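Local coordinates for coiled-coil quantitatively-enriched protein 1 (Schizosaccharomyces pombe, PDB 7CUJ) that links telomeres to the meiotic centrosome, supports telomere clustering in meiotic prophase and is required for telomere length regulation and chromosome segregation, at residues 136-149 with 159-173. Residues are numbered along the deposited sequence; the frame is centred on the assembly and turned at random.
Sequences TQWLKSQNIDAELW and HPAIWICVSKKAPSA
The indoles of W149 and W163 meet edge to face. The edge of W149 points at a face of W163, with the planes at 88° and the six-membered ring centroids 5.4 Å apart. CE3 of W149 sits over the centre of that face. P160 CG lies over the centre of the opposite one, which sandwiches the ring. At the W163 edge, CZ3 comes within 3.2 Å of L148 O. The W149 ring carries the A173 methyl over one face, a CH-pi contact. C165 SG approaches it obliquely, 3.4 Å from W149 CD1. At the edge, W149 NE1 donates a nearly straight hydrogen bond of 2.8 Å to S172 OG, which lies close to the ring plane. S172 OG in turn donates to K169 O, so the hydroxyl bridges indole N-H and backbone carbonyl and limits how the indole can turn. W149 CG lies anti to the backbone N (chi1 173°), carrying the indole to K169, S172 and A173. F123 stacks on W163 and meets W149 edge to face.

Strands 146-148 and 162-166 pair in parallel. E147 uses both backbone groups: its N bonds I162 O and its O takes I164 N at 2.8 Å. W149 N continues the pairing to I164 O. D145 O begins it by accepting I162 N, with a weak second bond from A161 N. On the sheet face that carries A146, L148, I162 and I164, the A146 methyl touches I162 CG2 at 3.4 Å. L139 CD1 packs on I162 and I164 from helix 129-141. T136 OG1, bonded to A132 O, lies 3.3 Å from I164 CB.

A Schellman motif at N143 ends the helix. Within this chain, strand 146-148 then edges the parallel sheet of this Ccq1 fragment's alpha/beta domain, with 162-166 inside it.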
loop_
_atom_site.group_PDB
_atom_site.type_symbol
_atom_site.label_atom_id
_atom_site.label_comp_id
_atom_site.label_asym_id
_atom_site.label_seq_id
_atom_site.Cartn_x
_atom_site.Cartn_y
_atom_site.Cartn_z
ATOM N N THR A 136 36.748 6.354 6.811
ATOM C CA THR A 136 38.181 6.156 6.962
ATOM C C THR A 136 38.948 7.232 6.195
ATOM O O THR A 136 39.872 7.838 6.733
ATOM C CB THR A 136 38.606 4.752 6.507
ATOM O OG1 THR A 136 37.864 3.773 7.235
ATOM C CG2 THR A 136 40.086 4.487 6.684
ATOM N N GLN A 137 38.547 7.461 4.940
ATOM C CA GLN A 137 39.243 8.386 4.062
ATOM C C GLN A 137 38.993 9.825 4.508
ATOM O O GLN A 137 39.858 10.683 4.352
ATOM C CB GLN A 137 38.839 8.167 2.601
ATOM C CG GLN A 137 39.364 6.867 2.002
ATOM C CD GLN A 137 40.871 6.753 2.013
ATOM O OE1 GLN A 137 41.595 7.733 1.847
ATOM N NE2 GLN A 137 41.360 5.538 2.203
ATOM N N TRP A 138 37.806 10.073 5.072
ATOM C CA TRP A 138 37.426 11.420 5.460
ATOM C C TRP A 138 38.110 11.838 6.762
ATOM O O TRP A 138 38.400 13.018 6.949
ATOM C CB TRP A 138 35.904 11.566 5.537
ATOM C CG TRP A 138 35.482 12.936 5.966
ATOM C CD1 TRP A 138 35.691 14.107 5.296
ATOM C CD2 TRP A 138 34.806 13.286 7.185
ATOM N NE1 TRP A 138 35.180 15.159 6.006
ATOM C CE2 TRP A 138 34.630 14.687 7.168
ATOM C CE3 TRP A 138 34.330 12.557 8.282
ATOM C CZ2 TRP A 138 33.997 15.368 8.206
ATOM C CZ3 TRP A 138 33.703 13.232 9.306
ATOM C CH2 TRP A 138 33.539 14.617 9.266
ATOM N N LEU A 139 38.357 10.873 7.656
ATOM C CA LEU A 139 39.022 11.159 8.919
ATOM C C LEU A 139 40.499 11.459 8.673
ATOM O O LEU A 139 41.061 12.348 9.309
ATOM C CB LEU A 139 38.846 9.985 9.889
ATOM C CG LEU A 139 37.453 9.816 10.497
ATOM C CD1 LEU A 139 37.390 8.559 11.352
ATOM C CD2 LEU A 139 37.052 11.036 11.314
ATOM N N LYS A 140 41.113 10.709 7.746
ATOM C CA LYS A 140 42.487 10.939 7.325
ATOM C C LYS A 140 42.615 12.364 6.791
ATOM O O LYS A 140 43.572 13.065 7.110
ATOM C CB LYS A 140 42.892 9.939 6.237
ATOM C CG LYS A 140 43.137 8.510 6.701
ATOM C CD LYS A 140 43.379 7.559 5.546
ATOM C CE LYS A 140 43.569 6.122 5.983
ATOM N NZ LYS A 140 43.853 5.224 4.839
ATOM N N SER A 141 41.619 12.770 5.995
ATOM C CA SER A 141 41.537 14.077 5.361
ATOM C C SER A 141 41.616 15.207 6.387
ATOM O O SER A 141 42.052 16.307 6.053
ATOM C CB SER A 141 40.281 14.172 4.526
ATOM O OG SER A 141 39.719 15.475 4.580
ATOM N N GLN A 142 41.178 14.933 7.623
ATOM C CA GLN A 142 41.125 15.939 8.675
ATOM C C GLN A 142 42.266 15.728 9.672
ATOM O O GLN A 142 42.211 16.239 10.790
ATOM C CB GLN A 142 39.774 15.912 9.399
ATOM C CG GLN A 142 38.552 16.016 8.493
ATOM C CD GLN A 142 38.306 17.404 7.951
ATOM O OE1 GLN A 142 37.583 18.204 8.541
ATOM N NE2 GLN A 142 38.908 17.699 6.810
ATOM N N ASN A 143 43.295 14.976 9.253
ATOM C CA ASN A 143 44.484 14.692 10.050
ATOM C C ASN A 143 44.127 13.875 11.292
ATOM O O ASN A 143 44.509 14.240 12.404
ATOM C CB ASN A 143 45.268 15.957 10.422
ATOM C CG ASN A 143 45.853 16.688 9.234
ATOM O OD1 ASN A 143 46.265 16.071 8.254
ATOM N ND2 ASN A 143 45.905 18.008 9.317
ATOM N N ILE A 144 43.400 12.769 11.091
ATOM C CA ILE A 144 43.122 11.815 12.155
ATOM C C ILE A 144 43.657 10.452 11.720
ATOM O O ILE A 144 43.357 9.988 10.622
ATOM C CB ILE A 144 41.616 11.772 12.505
ATOM C CG1 ILE A 144 41.072 13.155 12.880
ATOM C CG2 ILE A 144 41.337 10.746 13.597
ATOM C CD1 ILE A 144 39.568 13.286 12.775
ATOM N N ASP A 145 44.454 9.828 12.597
ATOM C CA ASP A 145 45.119 8.568 12.303
ATOM C C ASP A 145 44.104 7.426 12.357
ATOM O O ASP A 145 44.007 6.714 13.356
ATOM C CB ASP A 145 46.339 8.361 13.209
ATOM C CG ASP A 145 47.094 7.063 12.959
ATOM O OD1 ASP A 145 47.008 6.536 11.832
ATOM O OD2 ASP A 145 47.760 6.589 13.897
ATOM N N ALA A 146 43.360 7.258 11.257
ATOM C CA ALA A 146 42.314 6.252 11.145
ATOM C C ALA A 146 42.636 5.301 9.995
ATOM O O ALA A 146 43.232 5.722 9.007
ATOM C CB ALA A 146 40.990 6.938 10.922
ATOM N N GLU A 147 42.231 4.027 10.126
ATOM C CA GLU A 147 42.441 3.048 9.067
ATOM C C GLU A 147 41.523 1.835 9.246
ATOM O O GLU A 147 41.054 1.562 10.347
ATOM C CB GLU A 147 43.922 2.665 8.980
ATOM C CG GLU A 147 44.494 2.790 7.575
ATOM C CD GLU A 147 45.944 3.238 7.491
ATOM O OE1 GLU A 147 46.427 3.868 8.453
ATOM O OE2 GLU A 147 46.587 2.963 6.458
ATOM N N LEU A 148 41.286 1.106 8.145
ATOM C CA LEU A 148 40.369 -0.027 8.103
ATOM C C LEU A 148 40.981 -1.242 8.801
ATOM O O LEU A 148 42.185 -1.475 8.709
ATOM C CB LEU A 148 40.043 -0.367 6.643
ATOM C CG LEU A 148 39.131 0.604 5.893
ATOM C CD1 LEU A 148 39.192 0.356 4.392
ATOM C CD2 LEU A 148 37.693 0.501 6.384
ATOM N N TRP A 149 40.122 -2.024 9.472
ATOM C CA TRP A 149 40.496 -3.298 10.073
ATOM C C TRP A 149 40.538 -4.393 9.007
ATOM O O TRP A 149 39.863 -4.296 7.982
ATOM C CB TRP A 149 39.529 -3.665 11.209
ATOM C CG TRP A 149 39.740 -5.036 11.779
ATOM C CD1 TRP A 149 39.003 -6.158 11.528
ATOM C CD2 TRP A 149 40.774 -5.438 12.697
ATOM N NE1 TRP A 149 39.501 -7.225 12.227
ATOM C CE2 TRP A 149 40.587 -6.814 12.953
ATOM C CE3 TRP A 149 41.833 -4.772 13.326
ATOM C CZ2 TRP A 149 41.423 -7.532 13.809
ATOM C CZ3 TRP A 149 42.659 -5.481 14.171
ATOM C CH2 TRP A 149 42.454 -6.842 14.409
ATOM N N HIS A 159 46.887 0.250 17.424
ATOM C CA HIS A 159 48.090 1.071 17.116
ATOM C C HIS A 159 47.691 2.430 16.536
ATOM O O HIS A 159 48.278 3.444 16.912
ATOM C CB HIS A 159 49.079 0.295 16.230
ATOM C CG HIS A 159 49.542 -1.000 16.810
ATOM N ND1 HIS A 159 50.304 -1.067 17.963
ATOM C CD2 HIS A 159 49.375 -2.275 16.394
ATOM C CE1 HIS A 159 50.576 -2.329 18.237
ATOM N NE2 HIS A 159 50.018 -3.089 17.287
ATOM N N PRO A 160 46.717 2.510 15.591
ATOM C CA PRO A 160 46.194 3.797 15.122
ATOM C C PRO A 160 45.386 4.544 16.182
ATOM O O PRO A 160 45.131 4.020 17.266
ATOM C CB PRO A 160 45.258 3.431 13.956
ATOM C CG PRO A 160 45.636 2.015 13.580
ATOM C CD PRO A 160 46.112 1.379 14.869
ATOM N N ALA A 161 44.989 5.778 15.847
ATOM C CA ALA A 161 44.115 6.571 16.695
ATOM C C ALA A 161 42.704 5.979 16.702
ATOM O O ALA A 161 42.015 6.057 17.719
ATOM C CB ALA A 161 44.131 8.018 16.260
ATOM N N ILE A 162 42.289 5.376 15.575
ATOM C CA ILE A 162 40.997 4.705 15.463
ATOM C C ILE A 162 41.017 3.681 14.324
ATOM O O ILE A 162 41.335 4.018 13.185
ATOM C CB ILE A 162 39.829 5.716 15.337
ATOM C CG1 ILE A 162 38.472 5.020 15.199
ATOM C CG2 ILE A 162 40.064 6.721 14.217
ATOM C CD1 ILE A 162 37.283 5.888 15.563
ATOM N N TRP A 163 40.678 2.424 14.651
ATOM C CA TRP A 163 40.358 1.396 13.669
ATOM C C TRP A 163 38.913 1.576 13.204
ATOM O O TRP A 163 38.029 1.820 14.025
ATOM C CB TRP A 163 40.542 -0.008 14.266
ATOM C CG TRP A 163 41.953 -0.483 14.444
ATOM C CD1 TRP A 163 42.607 -0.655 15.631
ATOM C CD2 TRP A 163 42.876 -0.896 13.417
ATOM N NE1 TRP A 163 43.872 -1.129 15.416
ATOM C CE2 TRP A 163 44.068 -1.286 14.069
ATOM C CE3 TRP A 163 42.822 -0.965 12.019
ATOM C CZ2 TRP A 163 45.189 -1.735 13.370
ATOM C CZ3 TRP A 163 43.931 -1.408 11.330
ATOM C CH2 TRP A 163 45.098 -1.789 11.997
ATOM N N ILE A 164 38.681 1.444 11.889
ATOM C CA ILE A 164 37.339 1.401 11.321
ATOM C C ILE A 164 37.063 -0.024 10.849
ATOM O O ILE A 164 37.680 -0.489 9.892
ATOM C CB ILE A 164 37.166 2.412 10.166
ATOM C CG1 ILE A 164 37.546 3.842 10.563
ATOM C CG2 ILE A 164 35.763 2.338 9.575
ATOM C CD1 ILE A 164 36.763 4.402 11.731
ATOM N N CYS A 165 36.110 -0.695 11.509
ATOM C CA CYS A 165 35.854 -2.105 11.264
ATOM C C CYS A 165 34.461 -2.308 10.671
ATOM O O CYS A 165 33.469 -1.798 11.190
ATOM C CB CYS A 165 35.989 -2.913 12.548
ATOM S SG CYS A 165 36.047 -4.702 12.269
ATOM N N VAL A 166 34.407 -3.065 9.572
ATOM C CA VAL A 166 33.159 -3.513 8.979
ATOM C C VAL A 166 32.631 -4.666 9.828
ATOM O O VAL A 166 33.373 -5.595 10.134
ATOM C CB VAL A 166 33.363 -3.914 7.504
ATOM C CG1 VAL A 166 32.221 -4.762 6.968
ATOM C CG2 VAL A 166 33.584 -2.698 6.618
ATOM N N SER A 167 31.346 -4.591 10.200
ATOM C CA SER A 167 30.750 -5.494 11.175
ATOM C C SER A 167 30.816 -6.947 10.706
ATOM O O SER A 167 30.765 -7.862 11.525
ATOM C CB SER A 167 29.342 -5.075 11.526
ATOM O OG SER A 167 28.457 -5.289 10.437
ATOM N N LYS A 168 30.940 -7.143 9.387
ATOM C CA LYS A 168 31.089 -8.461 8.789
ATOM C C LYS A 168 32.404 -9.098 9.245
ATOM O O LYS A 168 32.469 -10.312 9.430
ATOM C CB LYS A 168 31.020 -8.361 7.262
ATOM C CG LYS A 168 31.121 -9.681 6.508
ATOM C CD LYS A 168 31.134 -9.525 5.003
ATOM C CE LYS A 168 31.537 -10.797 4.287
ATOM N NZ LYS A 168 31.357 -10.681 2.821
ATOM N N LYS A 169 33.436 -8.265 9.431
ATOM C CA LYS A 169 34.779 -8.731 9.743
ATOM C C LYS A 169 35.023 -8.718 11.253
ATOM O O LYS A 169 36.171 -8.682 11.697
ATOM C CB LYS A 169 35.821 -7.883 9.003
ATOM C CG LYS A 169 35.850 -8.061 7.491
ATOM C CD LYS A 169 37.205 -7.781 6.880
ATOM C CE LYS A 169 37.313 -8.265 5.450
ATOM N NZ LYS A 169 38.712 -8.231 4.962
ATOM N N ALA A 170 33.937 -8.777 12.034
ATOM C CA ALA A 170 34.006 -8.764 13.488
ATOM C C ALA A 170 34.657 -10.038 14.030
ATOM O O ALA A 170 35.422 -9.960 14.991
ATOM C CB ALA A 170 32.635 -8.544 14.080
ATOM N N PRO A 171 34.379 -11.243 13.464
ATOM C CA PRO A 171 34.974 -12.492 13.953
ATOM C C PRO A 171 36.481 -12.478 14.210
ATOM O O PRO A 171 36.977 -13.281 14.997
ATOM C CB PRO A 171 34.623 -13.535 12.877
ATOM C CG PRO A 171 34.037 -12.739 11.726
ATOM C CD PRO A 171 33.450 -11.493 12.352
ATOM N N SER A 172 37.196 -11.558 13.551
ATOM C CA SER A 172 38.641 -11.448 13.695
ATOM C C SER A 172 39.011 -10.526 14.857
ATOM O O SER A 172 39.971 -10.798 15.576
ATOM C CB SER A 172 39.289 -11.009 12.406
ATOM O OG SER A 172 38.626 -9.881 11.860
ATOM N N ALA A 173 38.242 -9.444 15.032
ATOM C CA ALA A 173 38.568 -8.379 15.971
ATOM C C ALA A 173 38.382 -8.827 17.421
ATOM O O ALA A 173 39.034 -8.288 18.315
ATOM C CB ALA A 173 37.747 -7.151 15.658
#